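Local coordinates for mannan endo-1,6-alpha-mannosidase (Chaetomium thermophilum, PDB 6RY0), which belongs to glycosyl hydrolase family 76 and probably cleaves or transfers alpha-1,6-linked mannosides, consistent with a role in attaching GPI-anchored glycoproteins to the fungal cell wall, at residues 357-362 / 393-398; 361-366 / 376-381. All coordinates share one frame; numbering follows the deposited sequence. Where two conformers were deposited one is given.

Both contacts start from the chain that leaves helix 342-358, and they share Val-361 and Gly-362. Interaction 1 packs the exit of that helix on helix 389-401, with the sulfur of the Cys-360 to Cys-369 disulfide against Val-395; interaction 2 lies farther out, where the connecting loop folds back on itself. Their centres are about 10 Å apart, and they lie about 18 and 25 Å, respectively, from the centre of the chain. They also touch directly: Gln-359 O lies 3.4 Å from Phe-378 CB, and Gln-359 CB 3.7 Å from Lys-377 C. The same connection later supplies His-385, which binds calcium with Asp-73, although both contacts lie away from the annotated metal sites.

Interaction 1 of 2, residues 357-362 / 393-398; sequences VKQCVG and MSVLAA
The carboxamide of Gln-359 is the one flat side-chain group in this contact, and it meets Val-395 by its amino end: NE2 is 4.3 Å from Val-395 CG2. The glutamine side chain also touches Trp-373, on which Val-395 packs as well. The approach to the methyl is loose; the polar atoms find their partners elsewhere. NE2 donates to the carbonyl of Ala-356 in the last turn of helix 342-358, while OE1 accepts a weak hydrogen bond from Gly-370 N. Glutamine suits the place by offering a donor and an acceptor at once, holding the buried amide between helix end and loop.

The closest packing is made by sulfur. Cys-360 SG, bonded to Cys-369 SG, lies 3.7 Å from Val-395 CG1 and 3.8 Å from CG2. Valine suits the place because its branch offers two methyls to one sulfur, with CG1 anti to its backbone N (chi1 -180°) and CG2 beside it. Val-357 CG1 adds a looser apolar touch at 4.4 Å from Val-395 CG1.

The backbone brings the cysteine to this point. Cys-360 N bonds to Val-357 O at the helix exit, and an inverse gamma turn centred on Cys-360, closed by a weak Val-361 N to Gln-359 O bond, redirects the chain. Val-395, on helix 389-401, also meets Leu-43 of helix 33-48.

No hydrogen bond crosses between the two segments. The join therefore rests on dispersion between apolar groups, and the covalent disulfide limits how far the sulfur can shift against the valine.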
ATOM      1  N   VAL A 357      15.422  10.429  -8.121  1.00  8.05           N
ATOM      2  CA  VAL A 357      15.789  11.839  -7.916  1.00  8.82           C
ATOM      3  C   VAL A 357      16.479  12.428  -9.142  1.00  8.84           C
ATOM      4  O   VAL A 357      16.357  13.624  -9.386  1.00  9.51           O
ATOM      5  CB  VAL A 357      16.596  12.111  -6.661  1.00  9.68           C
ATOM      6  CG1 VAL A 357      15.780  11.825  -5.411  1.00 10.55           C
ATOM      7  CG2 VAL A 357      17.915  11.410  -6.623  1.00 10.61           C
ATOM      8  N   LYS A 358      17.168  11.624  -9.946  0.95  8.55           N
ATOM      9  CA  LYS A 358      17.840  12.159 -11.142  0.95  9.60           C
ATOM     10  C   LYS A 358      16.853  12.826 -12.092  0.95  9.09           C
ATOM     11  O   LYS A 358      17.228  13.784 -12.771  0.95 11.02           O
ATOM     12  CB  LYS A 358      18.606  11.054 -11.850  0.95 11.38           C
ATOM     13  CG  LYS A 358      19.276  11.480 -13.129  0.95 16.66           C
ATOM     14  CD  LYS A 358      20.558  12.192 -12.858  0.95 22.10           C
ATOM     15  CE  LYS A 358      21.285  12.533 -14.155  0.95 25.61           C
ATOM     16  NZ  LYS A 358      22.473  13.380 -13.889  0.95 28.25           N
ATOM     17  N   GLN A 359      15.601  12.339 -12.147  1.00  8.43           N
ATOM     18  CA  GLN A 359      14.619  12.904 -13.035  1.00  8.60           C
ATOM     19  C   GLN A 359      13.675  13.883 -12.370  1.00  8.11           C
ATOM     20  O   GLN A 359      12.801  14.428 -13.048  1.00  9.04           O
ATOM     21  CB  GLN A 359      13.875  11.829 -13.843  1.00  9.12           C
ATOM     22  CG  GLN A 359      13.083  10.820 -13.021  1.00  8.80           C
ATOM     23  CD  GLN A 359      11.748  11.356 -12.522  1.00  8.43           C
ATOM     24  OE1 GLN A 359      10.897  11.798 -13.306  1.00  8.90           O
ATOM     25  NE2 GLN A 359      11.553  11.323 -11.218  1.00  8.37           N
ATOM     26  N   CYS A 360      13.874  14.191 -11.082  1.00  7.99           N
ATOM     27  CA  CYS A 360      13.087  15.232 -10.423  1.00  8.13           C
ATOM     28  C   CYS A 360      13.746  16.584 -10.678  1.00  8.34           C
ATOM     29  O   CYS A 360      14.358  17.189  -9.794  1.00  8.83           O
ATOM     30  CB  CYS A 360      12.934  14.986  -8.939  1.00  8.48           C
ATOM     31  SG  CYS A 360      11.926  13.548  -8.497  1.00  8.22           S
ATOM     32  N   VAL A 361      13.604  17.050 -11.922  1.00  8.72           N
ATOM     33  CA  VAL A 361      14.256  18.262 -12.393  1.00  9.21           C
ATOM     34  C   VAL A 361      13.302  19.099 -13.234  1.00  9.61           C
ATOM     35  O   VAL A 361      13.732  20.026 -13.916  1.00 11.12           O
ATOM     36  CB  VAL A 361      15.522  17.949 -13.203  1.00 10.42           C
ATOM     37  CG1 VAL A 361      16.573  17.323 -12.310  1.00 11.82           C
ATOM     38  CG2 VAL A 361      15.230  17.078 -14.414  1.00 10.69           C
ATOM     39  N   GLY A 362      12.008  18.787 -13.222  1.00  9.11           N
ATOM     40  CA  GLY A 362      11.091  19.429 -14.137  1.00  9.99           C
ATOM     41  C   GLY A 362      10.743  20.853 -13.807  1.00 10.11           C
ATOM     42  O   GLY A 362      10.768  21.277 -12.646  1.00  9.87           O
ATOM     43  N   MET A 393       4.323  11.216  -4.795  0.53  6.72           N
ATOM     44  CA  MET A 393       4.197  10.290  -3.668  0.53  6.71           C
ATOM     45  C   MET A 393       5.250   9.179  -3.769  0.53  6.56           C
ATOM     46  O   MET A 393       5.853   8.780  -2.767  0.53  6.77           O
ATOM     47  CB  MET A 393       2.787   9.690  -3.666  0.53  7.61           C
ATOM     48  CG  MET A 393       2.430   8.961  -2.357  0.53  8.39           C
ATOM     49  SD  MET A 393       0.885   8.029  -2.394  0.53  9.32           S
ATOM     50  CE  MET A 393      -0.239   9.286  -2.960  0.53 10.12           C
ATOM     51  N   SER A 394       5.447   8.674  -4.990  1.00  6.34           N
ATOM     52  CA  SER A 394       6.394   7.602  -5.198  1.00  6.62           C
ATOM     53  C   SER A 394       7.826   8.023  -4.941  1.00  6.62           C
ATOM     54  O   SER A 394       8.589   7.239  -4.356  1.00  6.83           O
ATOM     55  CB  SER A 394       6.221   6.991  -6.591  1.00  7.04           C
ATOM     56  OG  SER A 394       5.002   6.277  -6.650  1.00  7.61           O
ATOM     57  N   VAL A 395       8.224   9.229  -5.363  1.00  6.32           N
ATOM     58  CA  VAL A 395       9.577   9.668  -5.071  1.00  6.42           C
ATOM     59  C   VAL A 395       9.748   9.935  -3.571  1.00  6.57           C
ATOM     60  O   VAL A 395      10.773   9.580  -2.994  1.00  6.81           O
ATOM     61  CB  VAL A 395       9.993  10.880  -5.908  1.00  6.89           C
ATOM     62  CG1 VAL A 395      11.423  11.288  -5.568  1.00  7.54           C
ATOM     63  CG2 VAL A 395       9.859  10.548  -7.392  1.00  7.18           C
ATOM     64  N   LEU A 396       8.752  10.556  -2.938  1.00  6.44           N
ATOM     65  CA  LEU A 396       8.795  10.748  -1.494  1.00  6.92           C
ATOM     66  C   LEU A 396       9.023   9.415  -0.767  1.00  6.48           C
ATOM     67  O   LEU A 396       9.858   9.313   0.139  1.00  6.95           O
ATOM     68  CB  LEU A 396       7.520  11.417  -1.011  1.00  6.55           C
ATOM     69  CG  LEU A 396       7.336  11.524   0.513  1.00  7.05           C
ATOM     70  CD1 LEU A 396       8.432  12.337   1.141  1.00  8.12           C
ATOM     71  CD2 LEU A 396       5.979  12.136   0.814  1.00  7.75           C
ATOM     72  N   ALA A 397       8.271   8.393  -1.165  1.00  6.54           N
ATOM     73  CA  ALA A 397       8.398   7.072  -0.574  1.00  6.73           C
ATOM     74  C   ALA A 397       9.795   6.490  -0.773  1.00  6.47           C
ATOM     75  O   ALA A 397      10.406   5.966   0.158  1.00  7.27           O
ATOM     76  CB  ALA A 397       7.350   6.153  -1.209  1.00  7.45           C
ATOM     77  N   ALA A 398      10.310   6.582  -1.991  1.00  6.57           N
ATOM     78  CA  ALA A 398      11.616   6.003  -2.297  1.00  7.04           C
ATOM     79  C   ALA A 398      12.727   6.694  -1.528  1.00  7.00           C
ATOM     80  O   ALA A 398      13.630   6.042  -1.001  1.00  7.79           O
ATOM     81  CB  ALA A 398      11.888   6.054  -3.801  1.00  7.63           C
TER

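Interaction 2 of 2, residues 361-366 / 376-381; sequences VGPPTG and GKFVDP
Gly-362 and Phe-378 meet in a CH-pi interaction. The glycine CA stands 3.5 Å from the ring centroid and only 2° off the ring normal, almost exactly over the middle of one face. Phenylalanine offers the flat face this needs, and its ring reaches the glycine with CG anti to its own backbone N (chi1 174°). Glycine suits its place because a beta carbon would point at the ring and clash with it.

Two apolar contacts accompany it. Pro-363 CD lies 3.9 Å from Phe-378 CE2, the proline bringing this apolar carbon to the ring obliquely, while Val-361 CG2 packs 4.0 Å from Phe-378 CB as the two side chains run past one another. With an alanine in place of Phe-378, the ring face that Gly-362 CA rests on is gone, and a gap would probably open beside Gly-362 and Pro-363.

The polar link is made through water. One molecule donates to Pro-363 O at 2.6 Å and to Asp-380 OD2 at 2.8 Å, bridging the two segments. The other carboxylate oxygen, OD1, is in a salt bridge with Arg-368 NH1 and accepts from Ser-382 N, so aspartate's two oxygens can serve separate partners.

Val-361 and Gly-362 face Arg-368 in a classic beta bulge, and Phe-378 packs on that arginine too. Neither segment forms a regular helix or strand: both belong to the long connection that follows helix 342-358 and leads into helix 389-401.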
ATOM      1  N   VAL A 361      13.604  17.050 -11.922  1.00  8.72           N
ATOM      2  CA  VAL A 361      14.256  18.262 -12.393  1.00  9.21           C
ATOM      3  C   VAL A 361      13.302  19.099 -13.234  1.00  9.61           C
ATOM      4  O   VAL A 361      13.732  20.026 -13.916  1.00 11.12           O
ATOM      5  CB  VAL A 361      15.522  17.949 -13.203  1.00 10.42           C
ATOM      6  CG1 VAL A 361      16.573  17.323 -12.310  1.00 11.82           C
ATOM      7  CG2 VAL A 361      15.230  17.078 -14.414  1.00 10.69           C
ATOM      8  N   GLY A 362      12.008  18.787 -13.222  1.00  9.11           N
ATOM      9  CA  GLY A 362      11.091  19.429 -14.137  1.00  9.99           C
ATOM     10  C   GLY A 362      10.743  20.853 -13.807  1.00 10.11           C
ATOM     11  O   GLY A 362      10.768  21.277 -12.646  1.00  9.87           O
ATOM     12  N   PRO A 363      10.358  21.608 -14.834  1.00 11.33           N
ATOM     13  CA  PRO A 363       9.790  22.928 -14.607  1.00 12.97           C
ATOM     14  C   PRO A 363       8.413  22.765 -13.977  1.00 14.30           C
ATOM     15  O   PRO A 363       7.821  21.697 -14.078  1.00 14.79           O
ATOM     16  CB  PRO A 363       9.688  23.498 -16.016  1.00 14.61           C
ATOM     17  CG  PRO A 363       9.462  22.332 -16.877  1.00 15.58           C
ATOM     18  CD  PRO A 363      10.249  21.187 -16.241  1.00 13.59           C
ATOM     19  N   PRO A 364       7.892  23.799 -13.328  1.00 16.34           N
ATOM     20  CA  PRO A 364       8.430  25.152 -13.244  1.00 17.03           C
ATOM     21  C   PRO A 364       9.387  25.365 -12.087  1.00 16.41           C
ATOM     22  O   PRO A 364       9.877  26.456 -11.916  1.00 18.09           O
ATOM     23  CB  PRO A 364       7.171  25.999 -13.025  1.00 18.88           C
ATOM     24  CG  PRO A 364       6.222  25.069 -12.281  1.00 19.40           C
ATOM     25  CD  PRO A 364       6.515  23.691 -12.795  1.00 18.23           C
ATOM     26  N   THR A 365       9.596  24.347 -11.268  1.00 13.21           N
ATOM     27  CA  THR A 365      10.312  24.510 -10.008  1.00 11.94           C
ATOM     28  C   THR A 365      11.786  24.121 -10.112  1.00 11.21           C
ATOM     29  O   THR A 365      12.554  24.441  -9.212  1.00 12.13           O
ATOM     30  CB  THR A 365       9.687  23.638  -8.943  1.00 11.62           C
ATOM     31  OG1 THR A 365       9.777  22.295  -9.431  1.00 10.47           O
ATOM     32  CG2 THR A 365       8.222  24.027  -8.673  1.00 13.38           C
ATOM     33  N   GLY A 366      12.145  23.385 -11.160  1.00 10.46           N
ATOM     34  CA  GLY A 366      13.463  22.770 -11.275  1.00 10.61           C
ATOM     35  C   GLY A 366      13.609  21.482 -10.470  1.00  9.34           C
ATOM     36  O   GLY A 366      14.680  20.894 -10.464  1.00  9.40           O
ATOM     37  N   GLY A 376      15.723   7.946 -17.266  1.00 11.85           N
ATOM     38  CA  GLY A 376      16.710   8.961 -16.952  1.00 12.90           C
ATOM     39  C   GLY A 376      16.324  10.395 -17.234  1.00 12.76           C
ATOM     40  O   GLY A 376      17.158  11.285 -17.039  1.00 15.15           O
ATOM     41  N   LYS A 377      15.095  10.627 -17.671  0.95 11.71           N
ATOM     42  CA  LYS A 377      14.665  11.961 -18.094  0.95 12.73           C
ATOM     43  C   LYS A 377      13.333  12.300 -17.453  0.95 11.20           C
ATOM     44  O   LYS A 377      12.474  11.443 -17.304  0.95 10.99           O
ATOM     45  CB  LYS A 377      14.508  12.008 -19.622  0.95 16.22           C
ATOM     46  CG  LYS A 377      15.743  11.562 -20.368  0.95 20.08           C
ATOM     47  CD  LYS A 377      15.560  11.571 -21.875  0.95 23.58           C
ATOM     48  CE  LYS A 377      16.796  11.057 -22.611  0.95 26.40           C
ATOM     49  NZ  LYS A 377      16.656  11.158 -24.082  0.95 28.40           N
ATOM     50  N   PHE A 378      13.170  13.575 -17.132  1.00 11.39           N
ATOM     51  CA  PHE A 378      11.894  14.094 -16.686  1.00 10.53           C
ATOM     52  C   PHE A 378      10.893  14.050 -17.818  1.00 10.88           C
ATOM     53  O   PHE A 378      11.165  14.524 -18.917  1.00 12.19           O
ATOM     54  CB  PHE A 378      12.043  15.533 -16.185  1.00 10.85           C
ATOM     55  CG  PHE A 378      10.722  16.172 -15.853  1.00 10.53           C
ATOM     56  CD1 PHE A 378      10.083  15.872 -14.646  1.00 10.42           C
ATOM     57  CD2 PHE A 378      10.085  17.025 -16.740  1.00 11.13           C
ATOM     58  CE1 PHE A 378       8.857  16.397 -14.352  1.00 10.61           C
ATOM     59  CE2 PHE A 378       8.883  17.575 -16.427  1.00 11.82           C
ATOM     60  CZ  PHE A 378       8.252  17.255 -15.230  1.00 11.42           C
ATOM     61  N   VAL A 379       9.715  13.523 -17.524  1.00 10.29           N
ATOM     62  CA  VAL A 379       8.563  13.505 -18.402  1.00 10.78           C
ATOM     63  C   VAL A 379       7.447  14.200 -17.625  1.00  9.93           C
ATOM     64  O   VAL A 379       7.159  13.855 -16.486  1.00  9.94           O
ATOM     65  CB  VAL A 379       8.138  12.056 -18.739  1.00 11.63           C
ATOM     66  CG1 VAL A 379       6.886  12.048 -19.545  1.00 13.65           C
ATOM     67  CG2 VAL A 379       9.264  11.309 -19.454  1.00 12.47           C
ATOM     68  N   ASP A 380       6.804  15.172 -18.261  0.99 11.00           N
ATOM     69  CA  ASP A 380       5.731  15.882 -17.600  0.99 12.01           C
ATOM     70  C   ASP A 380       4.582  14.936 -17.265  0.99 11.45           C
ATOM     71  O   ASP A 380       4.096  14.226 -18.137  0.99 11.02           O
ATOM     72  CB  ASP A 380       5.226  16.988 -18.533  0.99 15.74           C
ATOM     73  CG  ASP A 380       4.414  18.009 -17.812  0.99 18.89           C
ATOM     74  OD1 ASP A 380       3.423  17.655 -17.181  0.99 18.52           O
ATOM     75  OD2 ASP A 380       4.814  19.176 -17.772  0.99 22.92           O
ATOM     76  N   PRO A 381       4.120  14.932 -16.001  1.00 11.25           N
ATOM     77  CA  PRO A 381       2.953  14.120 -15.643  1.00 10.66           C
ATOM     78  C   PRO A 381       1.724  14.345 -16.497  1.00 11.06           C
ATOM     79  O   PRO A 381       0.873  13.457 -16.548  1.00 10.41           O
ATOM     80  CB  PRO A 381       2.712  14.474 -14.169  1.00 11.41           C
ATOM     81  CG  PRO A 381       4.105  14.772 -13.673  1.00 12.32           C
ATOM     82  CD  PRO A 381       4.783  15.491 -14.806  1.00 12.03           C
TER
HETATM   83  O   HOH W   1       6.255  20.460 -15.738  1.00 35.42           O